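Long-range contact in DNA polymerase (Pyrobaculum calidifontis, PDB 5MDN), which probably copies DNA, adding deoxyribonucleoside triphosphates to a growing strand with release of diphosphate, as a family B replicative polymerase of a hyperthermophilic archaeon: residues L675-L685 and V708-I718. Residues are numbered along the deposited sequence; the frame is centred on the assembly and turned at random.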
ATOM      1  N   LEU A 675      24.759 -17.493  -7.394  1.00108.42           N
ATOM      2  CA  LEU A 675      25.684 -16.622  -8.108  1.00110.03           C
ATOM      3  C   LEU A 675      25.025 -15.791  -9.206  1.00109.85           C
ATOM      4  O   LEU A 675      25.682 -14.905  -9.763  1.00109.56           O
ATOM      5  CB  LEU A 675      26.824 -17.450  -8.713  1.00109.60           C
ATOM      6  CG  LEU A 675      27.672 -18.266  -7.732  1.00110.46           C
ATOM      7  CD1 LEU A 675      28.913 -18.805  -8.423  1.00110.42           C
ATOM      8  CD2 LEU A 675      28.051 -17.436  -6.515  1.00111.61           C
ATOM      9  N   ILE A 676      23.757 -16.050  -9.537  1.00112.10           N
ATOM     10  CA  ILE A 676      23.090 -15.308 -10.604  1.00112.63           C
ATOM     11  C   ILE A 676      22.800 -13.881 -10.153  1.00112.28           C
ATOM     12  O   ILE A 676      22.384 -13.637  -9.011  1.00114.23           O
ATOM     13  CB  ILE A 676      21.805 -16.027 -11.054  1.00111.80           C
ATOM     14  CG1 ILE A 676      22.130 -17.215 -11.965  1.00111.66           C
ATOM     15  CG2 ILE A 676      20.851 -15.074 -11.760  1.00112.77           C
ATOM     16  CD1 ILE A 676      22.560 -18.464 -11.272  1.00111.99           C
ATOM     17  N   ILE A 677      23.026 -12.929 -11.057  1.00112.28           N
ATOM     18  CA  ILE A 677      22.769 -11.512 -10.828  1.00117.23           C
ATOM     19  C   ILE A 677      21.625 -11.087 -11.742  1.00122.12           C
ATOM     20  O   ILE A 677      21.728 -11.202 -12.969  1.00124.30           O
ATOM     21  CB  ILE A 677      24.027 -10.667 -11.088  1.00117.83           C
ATOM     22  CG1 ILE A 677      25.210 -11.214 -10.283  1.00117.25           C
ATOM     23  CG2 ILE A 677      23.772  -9.210 -10.745  1.00116.99           C
ATOM     24  CD1 ILE A 677      26.540 -10.605 -10.660  1.00116.11           C
ATOM     25  N   TRP A 678      20.535 -10.600 -11.150  1.00111.93           N
ATOM     26  CA  TRP A 678      19.351 -10.223 -11.913  1.00119.72           C
ATOM     27  C   TRP A 678      19.384  -8.755 -12.321  1.00127.51           C
ATOM     28  O   TRP A 678      19.899  -7.895 -11.601  1.00128.04           O
ATOM     29  CB  TRP A 678      18.057 -10.453 -11.123  1.00121.33           C
ATOM     30  CG  TRP A 678      17.805 -11.836 -10.622  1.00122.83           C
ATOM     31  CD1 TRP A 678      17.754 -12.228  -9.317  1.00123.41           C
ATOM     32  CD2 TRP A 678      17.581 -13.015 -11.403  1.00121.30           C
ATOM     33  NE1 TRP A 678      17.494 -13.571  -9.234  1.00123.00           N
ATOM     34  CE2 TRP A 678      17.390 -14.080 -10.501  1.00122.06           C
ATOM     35  CE3 TRP A 678      17.522 -13.274 -12.777  1.00121.94           C
ATOM     36  CZ2 TRP A 678      17.143 -15.383 -10.926  1.00122.75           C
ATOM     37  CZ3 TRP A 678      17.278 -14.568 -13.196  1.00121.81           C
ATOM     38  CH2 TRP A 678      17.092 -15.606 -12.274  1.00121.60           C
ATOM     39  N   LYS A 679      18.829  -8.481 -13.500  1.00129.24           N
ATOM     40  CA  LYS A 679      18.471  -7.128 -13.906  1.00140.37           C
ATOM     41  C   LYS A 679      17.280  -7.248 -14.849  1.00147.28           C
ATOM     42  O   LYS A 679      17.248  -8.140 -15.701  1.00144.38           O
ATOM     43  CB  LYS A 679      19.634  -6.383 -14.567  1.00139.34           C
ATOM     44  CG  LYS A 679      19.442  -4.875 -14.572  1.00137.01           C
ATOM     45  CD  LYS A 679      19.305  -4.338 -13.153  1.00130.59           C
ATOM     46  CE  LYS A 679      18.758  -2.918 -13.136  1.00123.42           C
ATOM     47  NZ  LYS A 679      17.324  -2.865 -13.541  1.00121.07           N
ATOM     48  N   THR A 680      16.310  -6.346 -14.698  1.00143.99           N
ATOM     49  CA  THR A 680      14.984  -6.568 -15.262  1.00145.31           C
ATOM     50  C   THR A 680      14.764  -5.973 -16.650  1.00149.94           C
ATOM     51  O   THR A 680      13.781  -6.345 -17.299  1.00158.28           O
ATOM     52  CB  THR A 680      13.913  -6.019 -14.308  1.00140.64           C
ATOM     53  OG1 THR A 680      12.637  -6.574 -14.652  1.00136.43           O
ATOM     54  CG2 THR A 680      13.844  -4.500 -14.391  1.00133.76           C
ATOM     55  N   LEU A 681      15.634  -5.073 -17.122  1.00152.15           N
ATOM     56  CA  LEU A 681      15.480  -4.459 -18.442  1.00148.30           C
ATOM     57  C   LEU A 681      14.132  -3.759 -18.587  1.00147.33           C
ATOM     58  O   LEU A 681      13.188  -4.343 -19.130  1.00147.33           O
ATOM     59  CB  LEU A 681      15.636  -5.509 -19.551  1.00145.12           C
ATOM     60  CG  LEU A 681      17.029  -5.920 -20.025  1.00141.51           C
ATOM     61  CD1 LEU A 681      16.912  -6.954 -21.126  1.00140.58           C
ATOM     62  CD2 LEU A 681      17.781  -4.703 -20.539  1.00136.24           C
ATOM     63  N   ASP A 682      14.023  -2.517 -18.116  1.00149.30           N
ATOM     64  CA  ASP A 682      12.725  -1.847 -18.142  1.00151.78           C
ATOM     65  C   ASP A 682      12.419  -1.238 -19.507  1.00161.75           C
ATOM     66  O   ASP A 682      11.264  -1.245 -19.947  1.00162.77           O
ATOM     67  CB  ASP A 682      12.665  -0.775 -17.053  1.00143.40           C
ATOM     68  CG  ASP A 682      13.733   0.288 -17.216  1.00140.95           C
ATOM     69  OD1 ASP A 682      14.926  -0.072 -17.305  1.00138.32           O
ATOM     70  OD2 ASP A 682      13.381   1.486 -17.250  1.00140.06           O
ATOM     71  N   LYS A 683      13.434  -0.709 -20.188  1.00160.75           N
ATOM     72  CA  LYS A 683      13.231  -0.005 -21.452  1.00156.27           C
ATOM     73  C   LYS A 683      13.960  -0.664 -22.620  1.00155.25           C
ATOM     74  O   LYS A 683      14.230  -1.872 -22.594  1.00150.48           O
ATOM     75  CB  LYS A 683      13.638   1.464 -21.321  1.00154.29           C
ATOM     76  CG  LYS A 683      12.723   2.409 -22.100  1.00149.82           C
ATOM     77  CD  LYS A 683      12.157   3.530 -21.242  1.00147.93           C
ATOM     78  CE  LYS A 683      12.920   4.823 -21.462  1.00147.05           C
ATOM     79  NZ  LYS A 683      12.668   5.392 -22.815  1.00146.15           N
ATOM     80  N   GLU A 684      14.275   0.130 -23.647  1.00157.78           N
ATOM     81  CA  GLU A 684      14.898  -0.373 -24.864  1.00159.63           C
ATOM     82  C   GLU A 684      16.365  -0.718 -24.652  1.00161.80           C
ATOM     83  O   GLU A 684      17.046  -0.151 -23.793  1.00159.08           O
ATOM     84  CB  GLU A 684      14.838   0.683 -25.970  1.00155.16           C
ATOM     85  CG  GLU A 684      13.461   1.130 -26.415  1.00150.15           C
ATOM     86  CD  GLU A 684      12.792   0.171 -27.362  1.00148.05           C
ATOM     87  OE1 GLU A 684      13.514  -0.662 -27.948  1.00145.51           O
ATOM     88  OE2 GLU A 684      11.559   0.305 -27.574  1.00144.86           O
ATOM     89  N   LEU A 685      16.837  -1.680 -25.442  1.00159.19           N
ATOM     90  CA  LEU A 685      18.261  -1.962 -25.545  1.00158.57           C
ATOM     91  C   LEU A 685      18.938  -0.939 -26.454  1.00168.83           C
ATOM     92  O   LEU A 685      18.362  -0.507 -27.459  1.00178.75           O
ATOM     93  CB  LEU A 685      18.478  -3.381 -26.086  1.00149.34           C
ATOM     94  CG  LEU A 685      19.888  -3.904 -26.386  1.00139.56           C
ATOM     95  CD1 LEU A 685      20.013  -5.358 -25.968  1.00133.57           C
ATOM     96  CD2 LEU A 685      20.181  -3.757 -27.880  1.00137.58           C
ATOM     97  N   VAL A 708      15.199  -9.917 -26.918  1.00146.97           N
ATOM     98  CA  VAL A 708      15.841  -8.633 -26.648  1.00146.84           C
ATOM     99  C   VAL A 708      14.812  -7.732 -25.970  1.00147.05           C
ATOM    100  O   VAL A 708      15.157  -6.823 -25.206  1.00150.38           O
ATOM    101  CB  VAL A 708      16.401  -8.004 -27.942  1.00144.63           C
ATOM    102  CG1 VAL A 708      16.486  -6.489 -27.843  1.00142.19           C
ATOM    103  CG2 VAL A 708      17.776  -8.553 -28.228  1.00141.51           C
ATOM    104  N   GLY A 709      13.535  -8.037 -26.198  1.00156.02           N
ATOM    105  CA  GLY A 709      12.421  -7.149 -25.924  1.00147.72           C
ATOM    106  C   GLY A 709      12.170  -6.674 -24.509  1.00144.12           C
ATOM    107  O   GLY A 709      12.884  -7.019 -23.563  1.00135.11           O
ATOM    108  N   LYS A 710      11.120  -5.869 -24.375  1.00145.59           N
ATOM    109  CA  LYS A 710      10.833  -5.155 -23.140  1.00146.44           C
ATOM    110  C   LYS A 710      10.248  -6.082 -22.085  1.00145.29           C
ATOM    111  O   LYS A 710       9.490  -7.006 -22.397  1.00149.50           O
ATOM    112  CB  LYS A 710       9.841  -4.029 -23.409  1.00145.99           C
ATOM    113  CG  LYS A 710      10.403  -2.822 -24.111  1.00142.14           C
ATOM    114  CD  LYS A 710       9.265  -1.854 -24.400  1.00137.05           C
ATOM    115  CE  LYS A 710       9.697  -0.709 -25.298  1.00134.19           C
ATOM    116  NZ  LYS A 710      10.931  -0.037 -24.787  1.00133.90           N
ATOM    117  N   GLY A 711      10.612  -5.837 -20.831  1.00134.81           N
ATOM    118  CA  GLY A 711      10.160  -6.692 -19.754  1.00136.71           C
ATOM    119  C   GLY A 711      10.738  -8.088 -19.823  1.00143.15           C
ATOM    120  O   GLY A 711      10.014  -9.048 -20.101  1.00145.86           O
ATOM    121  N   THR A 712      12.037  -8.217 -19.564  1.00137.97           N
ATOM    122  CA  THR A 712      12.706  -9.515 -19.614  1.00141.14           C
ATOM    123  C   THR A 712      13.927  -9.459 -18.713  1.00139.38           C
ATOM    124  O   THR A 712      14.832  -8.652 -18.947  1.00143.05           O
ATOM    125  CB  THR A 712      13.108  -9.877 -21.051  1.00139.91           C
ATOM    126  OG1 THR A 712      13.132  -8.694 -21.864  1.00139.79           O
ATOM    127  CG2 THR A 712      12.135 -10.885 -21.643  1.00137.21           C
ATOM    128  N   THR A 713      13.950 -10.310 -17.693  1.00144.30           N
ATOM    129  CA  THR A 713      15.064 -10.375 -16.759  1.00138.05           C
ATOM    130  C   THR A 713      16.124 -11.313 -17.321  1.00133.71           C
ATOM    131  O   THR A 713      15.802 -12.376 -17.861  1.00122.85           O
ATOM    132  CB  THR A 713      14.593 -10.861 -15.385  1.00136.89           C
ATOM    133  OG1 THR A 713      13.956 -12.137 -15.520  1.00132.96           O
ATOM    134  CG2 THR A 713      13.598  -9.877 -14.785  1.00134.93           C
ATOM    135  N   VAL A 714      17.390 -10.911 -17.203  1.00134.26           N
ATOM    136  CA  VAL A 714      18.460 -11.607 -17.911  1.00137.44           C
ATOM    137  C   VAL A 714      19.094 -12.702 -17.054  1.00134.56           C
ATOM    138  O   VAL A 714      19.068 -13.879 -17.436  1.00131.48           O
ATOM    139  CB  VAL A 714      19.497 -10.593 -18.449  1.00143.85           C
ATOM    140  CG1 VAL A 714      20.127  -9.754 -17.329  1.00145.18           C
ATOM    141  CG2 VAL A 714      20.577 -11.311 -19.252  1.00143.37           C
ATOM    142  N   GLY A 715      19.653 -12.344 -15.899  1.00134.36           N
ATOM    143  CA  GLY A 715      20.302 -13.323 -15.050  1.00135.15           C
ATOM    144  C   GLY A 715      21.630 -13.790 -15.608  1.00130.51           C
ATOM    145  O   GLY A 715      21.658 -14.661 -16.483  1.00127.01           O
ATOM    146  N   TYR A 716      22.736 -13.226 -15.128  1.00139.58           N
ATOM    147  CA  TYR A 716      24.052 -13.530 -15.673  1.00131.95           C
ATOM    148  C   TYR A 716      25.025 -13.923 -14.568  1.00125.18           C
ATOM    149  O   TYR A 716      24.858 -13.562 -13.399  1.00121.50           O
ATOM    150  CB  TYR A 716      24.606 -12.342 -16.471  1.00127.03           C
ATOM    151  CG  TYR A 716      24.832 -11.079 -15.669  1.00126.67           C
ATOM    152  CD1 TYR A 716      26.021 -10.869 -14.981  1.00126.23           C
ATOM    153  CD2 TYR A 716      23.860 -10.090 -15.614  1.00127.86           C
ATOM    154  CE1 TYR A 716      26.230  -9.711 -14.254  1.00127.16           C
ATOM    155  CE2 TYR A 716      24.061  -8.929 -14.890  1.00129.12           C
ATOM    156  CZ  TYR A 716      25.248  -8.746 -14.212  1.00131.62           C
ATOM    157  OH  TYR A 716      25.455  -7.593 -13.490  1.00136.53           O
ATOM    158  N   VAL A 717      26.051 -14.676 -14.964  1.00119.10           N
ATOM    159  CA  VAL A 717      27.133 -15.089 -14.078  1.00123.72           C
ATOM    160  C   VAL A 717      28.461 -14.771 -14.754  1.00128.27           C
ATOM    161  O   VAL A 717      28.634 -15.028 -15.952  1.00143.48           O
ATOM    162  CB  VAL A 717      27.045 -16.592 -13.730  1.00121.69           C
ATOM    163  CG1 VAL A 717      28.172 -16.992 -12.793  1.00118.22           C
ATOM    164  CG2 VAL A 717      25.692 -16.923 -13.116  1.00123.85           C
ATOM    165  N   ILE A 718      29.396 -14.215 -13.990  1.00132.38           N
ATOM    166  CA  ILE A 718      30.729 -13.918 -14.505  1.00127.35           C
ATOM    167  C   ILE A 718      31.567 -15.193 -14.496  1.00123.09           C
ATOM    168  O   ILE A 718      31.607 -15.921 -13.496  1.00112.24           O
ATOM    169  CB  ILE A 718      31.396 -12.795 -13.690  1.00126.72           C
ATOM    170  CG1 ILE A 718      30.802 -11.424 -14.045  1.00125.92           C
ATOM    171  CG2 ILE A 718      32.903 -12.786 -13.900  1.00127.30           C
ATOM    172  CD1 ILE A 718      29.421 -11.149 -13.492  1.00124.56           C
TER
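The Y716 ring carries I677 on one face, with I677 CB 18° off the ring normal at 4.0 Å from the centroid, a CH-pi contact displaced toward the rim. I718 CD1 sits in the ring plane at an edge. Y716 CG lies between its backbone N and carbonyl carbon (chi1 63°), which brings the ring over I677 CB, with its CD2 side near I677 O; CG2 of I677 reaches OH and CZ, while CD1 meets CE1. The W678 ring takes CG2 of I676, from the same segment, 675-685, on one face and meets CA of G715 obliquely, W678 CE3 lying 3.6 Å from G715 CA. G715 has positive phi, and the same CA makes a CA-H...O contact with I677 O.

Backbone bonds fix the register. I677 and Y716 form a hydrogen-bonded antiparallel pair, I677 N to Y716 O at 3.0 Å and Y716 N to I677 O at 3.1 Å. Further along, K679 O accepts V714 N at 3.2 Å, while CA of T713 gives the same oxygen a CA-H...O contact. Pairing then weakens: the bonds T712 N to T680 O and G711 N to L681 O are weak. At this end E684 OE2 and K710 NZ form a salt bridge of 2.9 Å, and K683 NZ has its own salt bridge, with E687.

Y746 of helix 743-756 packs on I677 and V717, and P693 and A697 of helix 693-697 on Y716. V717 also pairs with M730 of strand 729-731. With a single bridge and 22 intervening residues that include helix 693-697, the arrangement is an irregular antiparallel pairing of two extended segments in the C-terminal part of the polymerase, a location consistent with the thumb of other family B enzymes.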